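Local atomic coordinates of probable sugar ABC transporter, sugar-binding protein (Streptococcus pneumoniae, PDB entry 2W7Y), a protein that binds the blood group A-trisaccharide as a solute-binding protein, probably delivering such glycans to an ABC transporter for uptake. Residues Thr151-Glu154 with Gln155-Met159. Numbering follows the deposited sequence.
Sequences TVHE and QLFTM. With GAL (beta-D-galactopyranose), chain C; A2G (2-acetamido-2-deoxy-alpha-D-galactopyranose), chain B.
His153 to Phe157 bend as one continuous run from the loop after strand 148-149 into strand 157-164, bringing the backbone carbonyl of Gln155 back over the imidazole of His153. Phe157 is the centre of an inverse gamma turn, in which Thr158 N gives a weak hydrogen bond to Leu156 O (2.8 Å). Backbone hydrogen bonds of Val152 with Ile311 and of Met159 with Ile304 hold the flanking residues.

His153 carries its ring with CG anti to the backbone N (chi1 -158°), under the Gln155 carbonyl. Gln155 C lies 3.9 Å above the ring plane, over its centre, and the carbonyl oxygen rests on that face, 2.9 Å from CG. ND1 instead donates to Ser307 O, a bond that fixes the rotation of the ring, while CE1 meets galactose O4 in the ring plane at 3.4 Å. The same ring edge nears Phe157, whose CD1 lies 4.3 Å from CE1.

Glu154 and Gln155 run side by side in the same direction, their carboxylate and amide planes 22° apart. Beyond CG the Gln155 chain is extended (chi2 164°), carrying NE2 to galactose O6 for a weak hydrogen bond of 2.8 Å; OE1 is engaged weakly by Tyr46 OH, which also binds the galactose. Farther along, the CE1 and CZ corner of Phe157 abuts the acetamido group of the N-acetylgalactosamine, CZ lying 3.4 Å from O7, and Trp282 packs edge-to-face with the same phenyl ring.

Three pocket residues thus serve two sugars of the antigen: a glutamine amide and an imidazole edge for galactose, and a phenyl ring that touches galactose O4 as well as the acetamido group. With ND1 donating to Ser307 O, a neutral imidazole would leave NE2 without a proton.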
loop_
_atom_site.group_PDB
_atom_site.type_symbol
_atom_site.label_atom_id
_atom_site.label_comp_id
_atom_site.label_asym_id
_atom_site.label_seq_id
_atom_site.Cartn_x
_atom_site.Cartn_y
_atom_site.Cartn_z
ATOM N N THR A 151 -14.073 3.388 -5.083
ATOM C CA THR A 151 -13.489 2.392 -4.184
ATOM C C THR A 151 -13.224 2.948 -2.780
ATOM O O THR A 151 -12.859 4.117 -2.616
ATOM C CB THR A 151 -12.198 1.758 -4.787
ATOM O OG1 THR A 151 -11.792 0.638 -3.994
ATOM C CG2 THR A 151 -11.060 2.764 -4.864
ATOM N N VAL A 152 -13.438 2.103 -1.772
ATOM C CA VAL A 152 -13.167 2.463 -0.380
ATOM C C VAL A 152 -12.361 1.367 0.313
ATOM O O VAL A 152 -12.835 0.243 0.477
ATOM C CB VAL A 152 -14.464 2.765 0.425
ATOM C CG1 VAL A 152 -14.148 2.998 1.902
ATOM C CG2 VAL A 152 -15.204 3.967 -0.149
ATOM N N HIS A 153 -11.143 1.711 0.717
ATOM C CA HIS A 153 -10.263 0.793 1.426
ATOM C C HIS A 153 -10.502 0.923 2.932
ATOM O O HIS A 153 -10.262 1.984 3.516
ATOM C CB HIS A 153 -8.807 1.103 1.054
ATOM C CG HIS A 153 -7.853 -0.033 1.270
ATOM N ND1 HIS A 153 -6.484 0.133 1.220
ATOM C CD2 HIS A 153 -8.060 -1.343 1.544
ATOM C CE1 HIS A 153 -5.891 -1.026 1.446
ATOM N NE2 HIS A 153 -6.824 -1.938 1.650
ATOM N N GLU A 154 -11.001 -0.148 3.554
ATOM C CA GLU A 154 -11.238 -0.179 5.007
ATOM C C GLU A 154 -9.965 -0.099 5.853
ATOM O O GLU A 154 -10.020 0.235 7.035
ATOM C CB GLU A 154 -12.084 -1.394 5.429
ATOM C CG GLU A 154 -12.280 -2.460 4.369
ATOM C CD GLU A 154 -11.363 -3.662 4.491
ATOM O OE1 GLU A 154 -10.295 -3.594 5.136
ATOM O OE2 GLU A 154 -11.729 -4.703 3.906
ATOM N N GLN A 155 -8.831 -0.425 5.239
ATOM C CA GLN A 155 -7.524 -0.271 5.860
ATOM C C GLN A 155 -6.744 0.751 5.055
ATOM O O GLN A 155 -6.591 0.598 3.848
ATOM C CB GLN A 155 -6.763 -1.587 5.819
ATOM C CG GLN A 155 -7.329 -2.686 6.669
ATOM C CD GLN A 155 -6.780 -4.040 6.284
ATOM O OE1 GLN A 155 -7.531 -4.921 5.894
ATOM N NE2 GLN A 155 -5.463 -4.210 6.384
ATOM N N LEU A 156 -6.248 1.787 5.720
ATOM C CA LEU A 156 -5.503 2.840 5.046
ATOM C C LEU A 156 -4.102 2.401 4.626
ATOM O O LEU A 156 -3.431 1.660 5.341
ATOM C CB LEU A 156 -5.430 4.082 5.935
ATOM C CG LEU A 156 -6.405 5.241 5.708
ATOM C CD1 LEU A 156 -7.696 4.850 4.982
ATOM C CD2 LEU A 156 -6.701 5.926 7.028
ATOM N N PHE A 157 -3.675 2.872 3.457
ATOM C CA PHE A 157 -2.342 2.593 2.941
ATOM C C PHE A 157 -1.325 3.524 3.605
ATOM O O PHE A 157 -0.657 4.329 2.946
ATOM C CB PHE A 157 -2.306 2.721 1.414
ATOM C CG PHE A 157 -1.436 1.693 0.747
ATOM C CD1 PHE A 157 -1.974 0.482 0.323
ATOM C CD2 PHE A 157 -0.076 1.921 0.565
ATOM C CE1 PHE A 157 -1.175 -0.481 -0.283
ATOM C CE2 PHE A 157 0.725 0.963 -0.041
ATOM C CZ PHE A 157 0.179 -0.241 -0.463
ATOM N N THR A 158 -1.229 3.394 4.925
ATOM C CA THR A 158 -0.356 4.209 5.755
ATOM C C THR A 158 0.996 3.514 5.813
ATOM O O THR A 158 1.117 2.421 6.369
ATOM C CB THR A 158 -0.963 4.380 7.168
ATOM O OG1 THR A 158 -2.300 4.876 7.044
ATOM C CG2 THR A 158 -0.137 5.342 8.033
HETATM N N MSE A 159 2.006 4.147 5.224
HETATM C CA MSE A 159 3.294 3.486 5.026
HETATM C C MSE A 159 4.545 4.327 5.314
HETATM O O MSE A 159 4.822 5.316 4.627
HETATM C CB MSE A 159 3.356 2.894 3.615
HETATM C CG MSE A 159 4.740 2.477 3.170
HETATM SE SE MSE A 159 4.679 1.273 1.657
HETATM C CE MSE A 159 3.542 2.296 0.471
HETATM C C1 GAL C . -3.344 -5.811 3.297
HETATM C C2 GAL C . -2.609 -5.840 1.955
HETATM C C3 GAL C . -1.568 -4.720 1.883
HETATM C C4 GAL C . -2.150 -3.368 2.312
HETATM C C5 GAL C . -2.821 -3.527 3.684
HETATM C C6 GAL C . -3.437 -2.238 4.234
HETATM O O1 GAL C . -4.465 -6.662 3.220
HETATM O O2 GAL C . -1.985 -7.101 1.826
HETATM O O3 GAL C . -1.029 -4.649 0.582
HETATM O O4 GAL C . -3.062 -2.928 1.333
HETATM O O5 GAL C . -3.825 -4.520 3.605
HETATM O O6 GAL C . -3.552 -2.347 5.641
HETATM O O5 A2G B . 1.287 -4.798 1.137
HETATM C C1 A2G B . 0.218 -4.268 0.308
HETATM C C2 A2G B . 0.678 -4.332 -1.140
HETATM N N2 A2G B . -0.363 -3.851 -2.049
HETATM C C3 A2G B . 0.989 -5.788 -1.515
HETATM O O3 A2G B . 1.331 -5.879 -2.900
HETATM C C4 A2G B . 2.098 -6.345 -0.622
HETATM O O4 A2G B . 3.322 -5.635 -0.851
HETATM C C5 A2G B . 1.672 -6.194 0.844
HETATM C C6 A2G B . 2.766 -6.652 1.806
HETATM O O6 A2G B . 2.344 -6.366 3.141
HETATM C C7 A2G B . -0.129 -2.899 -2.946
HETATM O O7 A2G B . 0.945 -2.315 -3.085
HETATM C C8 A2G B . -1.333 -2.554 -3.817
#